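Local coordinates for protein ALDH21) (Physcomitrella patens subsp. patens, PDB 5N5S) that probably oxidises D-glyceraldehyde 3-phosphate to 3-phosphoglycerate with NADP(+) and water, without phosphorylating it, as a member of the aldehyde dehydrogenase family, at residues R325-E330 and L421-S426; E256-L261 and G278-V283. All blocks are in the same frame, centred on the assembly; numbering follows the deposited sequence.

Overall arrangement
Following the chain from the N terminus, contact 2 comes first: strand 260-264 runs into helix 267-276, and the chain returns as strand 281-285, so that residues 256-261 and 278-283 close a short beta-alpha-beta loop in the NADP-binding sheet. Contact 1 opens only after contact 2 has closed. It joins residues 325-330 to 421-426 across a much longer excursion of helices and strands, and brings strands 323-329 and 419-425 together in a second sheet. The two loops therefore follow in series, neither nesting nor crossing. Their centres are about 42 Å apart, on opposite sides of the chain's centre, and each ties together parallel strands of a different sheet.

Contact 1: residues R325-E330 and L421-S426; sequences RLYVHE and LLYKYS
The ring of Tyr-425 has CA of His-329 over one face, displaced from the centre toward the rim, and CB of His-329 makes an off-centre CH-pi contact there, while the peptide that links Tyr-327 to Val-328 meets its edge. The imidazole of His-329 turns an edge toward this ring in an offset edge-to-face pair, the planes at 79° and CD2 of His-329 3.6 Å from CE1 of Tyr-425. The strands beneath, 325-329 and 421-425, are parallel neighbours in the catalytic-domain sheet of the aldehyde dehydrogenase fold, which also holds strand 290-294. Tyr-425 leans across its partner because CG stands between the backbone N and the carbonyl carbon (chi1 74°); its hydroxyl then reaches OD1 of Asp-295.

Two residues earlier on the same face, Tyr-327 and Tyr-423 lie side by side and point the same way. Their planes are nearly parallel but slid so far that the rings barely overlap; CD1 and CE1 of Tyr-327 come to 3.5 Å from CB and CD2 of Tyr-423, respectively. The hydroxyl of Tyr-327 takes a hydrogen bond of 2.8 Å from NH2 of Arg-325, nearly in the guanidinium plane, whereas that of Tyr-423 is bonded to the carbonyl of Val-404. Arg-411 of helix 409-412 packs on both tyrosines. On the reverse face, Val-328 CG2 meets Leu-422 CD2 at 4.1 Å, with helix 333-345 packed against both.

A parallel ladder holds the backbones: Leu-326 N gives to Leu-421 O at 2.8 Å, Tyr-423 N to Leu-326 O, Val-328 N to Tyr-423 O and Tyr-425 N to Val-328 O. Where the strands end, Glu-330 N bonds Tyr-425 O at 2.9 Å, and His-329 NE2 makes a weak hydrogen bond of 3.3 Å, bent to 125° at the hydrogen, to Ser-426 O.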
loop_
_atom_site.group_PDB
_atom_site.type_symbol
_atom_site.label_atom_id
_atom_site.label_comp_id
_atom_site.label_asym_id
_atom_site.label_seq_id
_atom_site.Cartn_x
_atom_site.Cartn_y
_atom_site.Cartn_z
ATOM N N ARG B 325 3.598 36.292 5.080
ATOM C CA ARG B 325 2.825 37.019 4.079
ATOM C C ARG B 325 1.331 36.710 4.134
ATOM O O ARG B 325 0.936 35.546 4.159
ATOM C CB ARG B 325 3.402 36.757 2.676
ATOM C CG ARG B 325 4.871 37.164 2.544
ATOM C CD ARG B 325 5.464 36.874 1.187
ATOM N NE ARG B 325 5.688 35.447 0.967
ATOM C CZ ARG B 325 5.227 34.776 -0.082
ATOM N NH1 ARG B 325 5.490 33.484 -0.217
ATOM N NH2 ARG B 325 4.503 35.392 -1.006
ATOM N N LEU B 326 0.503 37.766 4.143
ATOM C CA LEU B 326 -0.953 37.641 4.190
ATOM C C LEU B 326 -1.590 38.340 2.984
ATOM O O LEU B 326 -1.439 39.548 2.820
ATOM C CB LEU B 326 -1.492 38.196 5.530
ATOM C CG LEU B 326 -3.002 38.102 5.806
ATOM C CD1 LEU B 326 -3.522 36.667 5.659
ATOM C CD2 LEU B 326 -3.331 38.653 7.176
ATOM N N TYR B 327 -2.293 37.565 2.144
ATOM C CA TYR B 327 -2.986 38.026 0.933
ATOM C C TYR B 327 -4.485 37.932 1.146
ATOM O O TYR B 327 -5.017 36.838 1.315
ATOM C CB TYR B 327 -2.530 37.229 -0.309
ATOM C CG TYR B 327 -1.043 37.360 -0.566
ATOM C CD1 TYR B 327 -0.533 38.437 -1.289
ATOM C CD2 TYR B 327 -0.136 36.433 -0.045
ATOM C CE1 TYR B 327 0.839 38.587 -1.494
ATOM C CE2 TYR B 327 1.237 36.580 -0.234
ATOM C CZ TYR B 327 1.720 37.658 -0.960
ATOM O OH TYR B 327 3.074 37.810 -1.138
ATOM N N VAL B 328 -5.156 39.095 1.206
ATOM C CA VAL B 328 -6.603 39.191 1.449
ATOM C C VAL B 328 -7.317 39.770 0.235
ATOM O O VAL B 328 -6.878 40.795 -0.301
ATOM C CB VAL B 328 -6.931 39.980 2.751
ATOM C CG1 VAL B 328 -8.426 39.931 3.067
ATOM C CG2 VAL B 328 -6.118 39.454 3.938
ATOM N N HIS B 329 -8.407 39.100 -0.211
ATOM C CA HIS B 329 -9.223 39.549 -1.344
ATOM C C HIS B 329 -9.795 40.935 -1.037
ATOM O O HIS B 329 -10.209 41.186 0.100
ATOM C CB HIS B 329 -10.337 38.543 -1.675
ATOM C CG HIS B 329 -11.057 38.856 -2.955
ATOM N ND1 HIS B 329 -12.205 39.632 -2.963
ATOM C CD2 HIS B 329 -10.747 38.524 -4.233
ATOM C CE1 HIS B 329 -12.569 39.731 -4.234
ATOM N NE2 HIS B 329 -11.722 39.097 -5.038
ATOM N N GLU B 330 -9.783 41.834 -2.042
ATOM C CA GLU B 330 -10.212 43.241 -1.973
ATOM C C GLU B 330 -11.554 43.488 -1.259
ATOM O O GLU B 330 -11.684 44.503 -0.563
ATOM C CB GLU B 330 -10.223 43.879 -3.375
ATOM C CG GLU B 330 -11.224 43.273 -4.349
ATOM C CD GLU B 330 -11.197 43.761 -5.782
ATOM O OE1 GLU B 330 -10.435 44.707 -6.094
ATOM O OE2 GLU B 330 -11.959 43.195 -6.596
ATOM N N LEU B 421 3.435 40.658 6.699
ATOM C CA LEU B 421 3.358 41.522 5.530
ATOM C C LEU B 421 1.984 41.390 4.875
ATOM O O LEU B 421 1.659 40.329 4.330
ATOM C CB LEU B 421 4.481 41.147 4.558
ATOM C CG LEU B 421 5.795 41.937 4.610
ATOM C CD1 LEU B 421 6.329 42.124 6.029
ATOM C CD2 LEU B 421 6.839 41.240 3.792
ATOM N N LEU B 422 1.165 42.463 4.976
ATOM C CA LEU B 422 -0.201 42.532 4.450
ATOM C C LEU B 422 -0.261 42.996 2.997
ATOM O O LEU B 422 0.352 44.004 2.625
ATOM C CB LEU B 422 -1.075 43.472 5.298
ATOM C CG LEU B 422 -2.431 42.951 5.817
ATOM C CD1 LEU B 422 -3.195 44.059 6.502
ATOM C CD2 LEU B 422 -3.310 42.353 4.726
ATOM N N TYR B 423 -1.036 42.264 2.190
ATOM C CA TYR B 423 -1.266 42.569 0.782
ATOM C C TYR B 423 -2.727 42.324 0.396
ATOM O O TYR B 423 -3.398 41.457 0.969
ATOM C CB TYR B 423 -0.339 41.749 -0.130
ATOM C CG TYR B 423 1.145 41.916 0.132
ATOM C CD1 TYR B 423 1.854 42.988 -0.404
ATOM C CD2 TYR B 423 1.847 40.991 0.899
ATOM C CE1 TYR B 423 3.219 43.144 -0.169
ATOM C CE2 TYR B 423 3.215 41.127 1.127
ATOM C CZ TYR B 423 3.898 42.201 0.586
ATOM O OH TYR B 423 5.243 42.341 0.826
ATOM N N LYS B 424 -3.204 43.103 -0.584
ATOM C CA LYS B 424 -4.538 43.011 -1.166
ATOM C C LYS B 424 -4.417 42.359 -2.549
ATOM O O LYS B 424 -3.477 42.662 -3.279
ATOM C CB LYS B 424 -5.125 44.435 -1.327
ATOM C CG LYS B 424 -6.607 44.491 -1.689
ATOM C CD LYS B 424 -6.995 45.821 -2.358
ATOM C CE LYS B 424 -7.610 46.832 -1.412
ATOM N NZ LYS B 424 -7.857 48.148 -2.068
ATOM N N TYR B 425 -5.386 41.539 -2.940
ATOM C CA TYR B 425 -5.416 40.975 -4.296
ATOM C C TYR B 425 -6.831 41.079 -4.866
ATOM O O TYR B 425 -7.789 41.211 -4.096
ATOM C CB TYR B 425 -4.851 39.526 -4.360
ATOM C CG TYR B 425 -5.762 38.471 -3.774
ATOM C CD1 TYR B 425 -6.699 37.811 -4.567
ATOM C CD2 TYR B 425 -5.674 38.113 -2.432
ATOM C CE1 TYR B 425 -7.535 36.833 -4.035
ATOM C CE2 TYR B 425 -6.488 37.118 -1.896
ATOM C CZ TYR B 425 -7.430 36.496 -2.697
ATOM O OH TYR B 425 -8.271 35.559 -2.160
ATOM N N SER B 426 -6.962 41.042 -6.202
ATOM C CA SER B 426 -8.273 41.124 -6.858
ATOM C C SER B 426 -8.621 39.829 -7.599
ATOM O O SER B 426 -9.801 39.496 -7.703
ATOM C CB SER B 426 -8.355 42.332 -7.790
ATOM O OG SER B 426 -7.454 42.241 -8.882
#

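Contact 2: residues E256-L261 and G278-V283; sequences ERFKLL and GKKKVV
Lys-280 passes its side chain along Phe-258 to a buried ammonium group, where NZ is gripped by three backbone carbonyls, those of Thr-253, Asp-255 and Ala-277. Three carbonyl oxygens around it would be expected to favour the charged form. The chain gets there by bending: CG sits between the backbone N and carbonyl carbon (chi1 64°), and further bends at chi3 and chi4 carry the tip toward the end of helix 251-254 and the residues that follow it. On the way its methylenes serve as apolar packing, with CE 3.6 Å from CB of Phe-258 and CD 3.6 Å from CB of Leu-261.

From here the two chains run on as parallel strands of the nucleotide-binding sheet. Lys-281 N bonds Lys-259 O, Leu-261 N is held by Lys-281 O at 2.9 Å, and Val-283 N in turn bonds Leu-261 O. One side of the sheet carries Leu-260, whose CD1 touches CG2 of Val-283 at 3.7 Å and also packs on CB of Lys-281. On the reverse side Leu-261 and Val-282 lie side by side, CD2 of Leu-261 4.1 Å from CG2 of Val-282.

Lys-281 ends in a salt bridge with Glu-503, and Lys-274 of the second subunit donates to the backbone oxygens of Gly-278 and Lys-280. Strand 182-185 flanks Leu-260 and Leu-261, helix 75-94 covers Phe-258, and helix 267-276, the crossover between the two strands, lies on Leu-261 and Val-282.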
loop_
_atom_site.group_PDB
_atom_site.type_symbol
_atom_site.label_atom_id
_atom_site.label_comp_id
_atom_site.label_asym_id
_atom_site.label_seq_id
_atom_site.Cartn_x
_atom_site.Cartn_y
_atom_site.Cartn_z
ATOM N N GLU B 256 32.641 10.068 6.658
ATOM C CA GLU B 256 32.185 8.922 5.866
ATOM C C GLU B 256 31.584 7.759 6.694
ATOM O O GLU B 256 30.980 6.871 6.095
ATOM C CB GLU B 256 33.296 8.406 4.940
ATOM C CG GLU B 256 34.499 7.802 5.652
ATOM C CD GLU B 256 35.711 7.600 4.767
ATOM O OE1 GLU B 256 36.682 8.378 4.912
ATOM O OE2 GLU B 256 35.697 6.666 3.931
ATOM N N ARG B 257 31.747 7.752 8.043
ATOM C CA ARG B 257 31.180 6.705 8.910
ATOM C C ARG B 257 29.664 6.858 9.085
ATOM O O ARG B 257 28.985 5.906 9.477
ATOM C CB ARG B 257 31.893 6.625 10.273
ATOM C CG ARG B 257 33.296 6.018 10.238
ATOM C CD ARG B 257 34.083 6.299 11.515
ATOM N NE ARG B 257 34.426 7.719 11.645
ATOM C CZ ARG B 257 34.891 8.295 12.751
ATOM N NH1 ARG B 257 35.094 7.577 13.848
ATOM N NH2 ARG B 257 35.154 9.595 12.767
ATOM N N PHE B 258 29.129 8.052 8.799
ATOM C CA PHE B 258 27.697 8.305 8.841
ATOM C C PHE B 258 27.146 7.980 7.448
ATOM O O PHE B 258 27.736 8.390 6.436
ATOM C CB PHE B 258 27.396 9.771 9.168
ATOM C CG PHE B 258 27.722 10.285 10.551
ATOM C CD1 PHE B 258 27.053 9.794 11.668
ATOM C CD2 PHE B 258 28.588 11.362 10.723
ATOM C CE1 PHE B 258 27.287 10.334 12.939
ATOM C CE2 PHE B 258 28.803 11.911 11.987
ATOM C CZ PHE B 258 28.148 11.395 13.086
ATOM N N LYS B 259 26.020 7.244 7.397
ATOM C CA LYS B 259 25.375 6.873 6.136
ATOM C C LYS B 259 24.277 7.871 5.754
ATOM O O LYS B 259 23.844 7.914 4.600
ATOM C CB LYS B 259 24.861 5.422 6.181
ATOM C CG LYS B 259 25.969 4.356 6.349
ATOM C CD LYS B 259 26.961 4.259 5.157
ATOM C CE LYS B 259 26.523 3.500 3.899
ATOM N NZ LYS B 259 26.329 2.043 4.134
ATOM N N LEU B 260 23.864 8.700 6.722
ATOM C CA LEU B 260 22.862 9.734 6.535
ATOM C C LEU B 260 23.137 10.938 7.427
ATOM O O LEU B 260 23.531 10.782 8.586
ATOM C CB LEU B 260 21.437 9.177 6.794
ATOM C CG LEU B 260 20.266 10.190 6.874
ATOM C CD1 LEU B 260 19.760 10.580 5.492
ATOM C CD2 LEU B 260 19.137 9.650 7.701
ATOM N N LEU B 261 22.918 12.128 6.873
ATOM C CA LEU B 261 22.960 13.393 7.574
ATOM C C LEU B 261 21.538 13.975 7.507
ATOM O O LEU B 261 20.986 14.166 6.418
ATOM C CB LEU B 261 23.988 14.378 6.955
ATOM C CG LEU B 261 23.850 15.874 7.345
ATOM C CD1 LEU B 261 24.160 16.110 8.833
ATOM C CD2 LEU B 261 24.728 16.743 6.478
ATOM N N GLY B 278 29.718 14.613 1.231
ATOM C CA GLY B 278 30.347 13.448 0.627
ATOM C C GLY B 278 29.324 12.476 0.061
ATOM O O GLY B 278 28.333 12.897 -0.535
ATOM N N LYS B 279 29.568 11.168 0.242
ATOM C CA LYS B 279 28.768 10.044 -0.258
ATOM C C LYS B 279 27.396 9.844 0.399
ATOM O O LYS B 279 26.467 9.396 -0.279
ATOM C CB LYS B 279 29.583 8.739 -0.149
ATOM C CG LYS B 279 30.787 8.715 -1.076
ATOM C CD LYS B 279 31.541 7.393 -1.070
ATOM C CE LYS B 279 32.874 7.541 -1.772
ATOM N NZ LYS B 279 33.981 6.862 -1.037
ATOM N N LYS B 280 27.273 10.155 1.706
ATOM C CA LYS B 280 26.060 9.960 2.516
ATOM C C LYS B 280 24.761 10.578 1.963
ATOM O O LYS B 280 24.787 11.577 1.237
ATOM C CB LYS B 280 26.276 10.443 3.964
ATOM C CG LYS B 280 26.535 11.940 4.103
ATOM C CD LYS B 280 26.669 12.420 5.554
ATOM C CE LYS B 280 27.881 11.963 6.336
ATOM N NZ LYS B 280 29.160 12.108 5.588
ATOM N N LYS B 281 23.611 9.978 2.348
ATOM C CA LYS B 281 22.315 10.522 1.993
ATOM C C LYS B 281 22.085 11.765 2.868
ATOM O O LYS B 281 22.672 11.894 3.945
ATOM C CB LYS B 281 21.178 9.487 2.132
ATOM C CG LYS B 281 21.187 8.425 1.034
ATOM C CD LYS B 281 19.905 7.581 1.003
ATOM C CE LYS B 281 20.082 6.335 0.159
ATOM N NZ LYS B 281 18.798 5.632 -0.087
ATOM N N VAL B 282 21.270 12.696 2.373
ATOM C CA VAL B 282 20.990 13.960 3.043
ATOM C C VAL B 282 19.473 14.236 3.107
ATOM O O VAL B 282 18.737 13.937 2.160
ATOM C CB VAL B 282 21.820 15.082 2.342
ATOM C CG1 VAL B 282 21.111 16.426 2.313
ATOM C CG2 VAL B 282 23.209 15.206 2.954
ATOM N N VAL B 283 19.029 14.757 4.266
ATOM C CA VAL B 283 17.673 15.214 4.571
ATOM C C VAL B 283 17.867 16.661 5.018
ATOM O O VAL B 283 18.681 16.916 5.919
ATOM C CB VAL B 283 16.974 14.354 5.668
ATOM C CG1 VAL B 283 15.600 14.932 6.042
ATOM C CG2 VAL B 283 16.837 12.902 5.226
#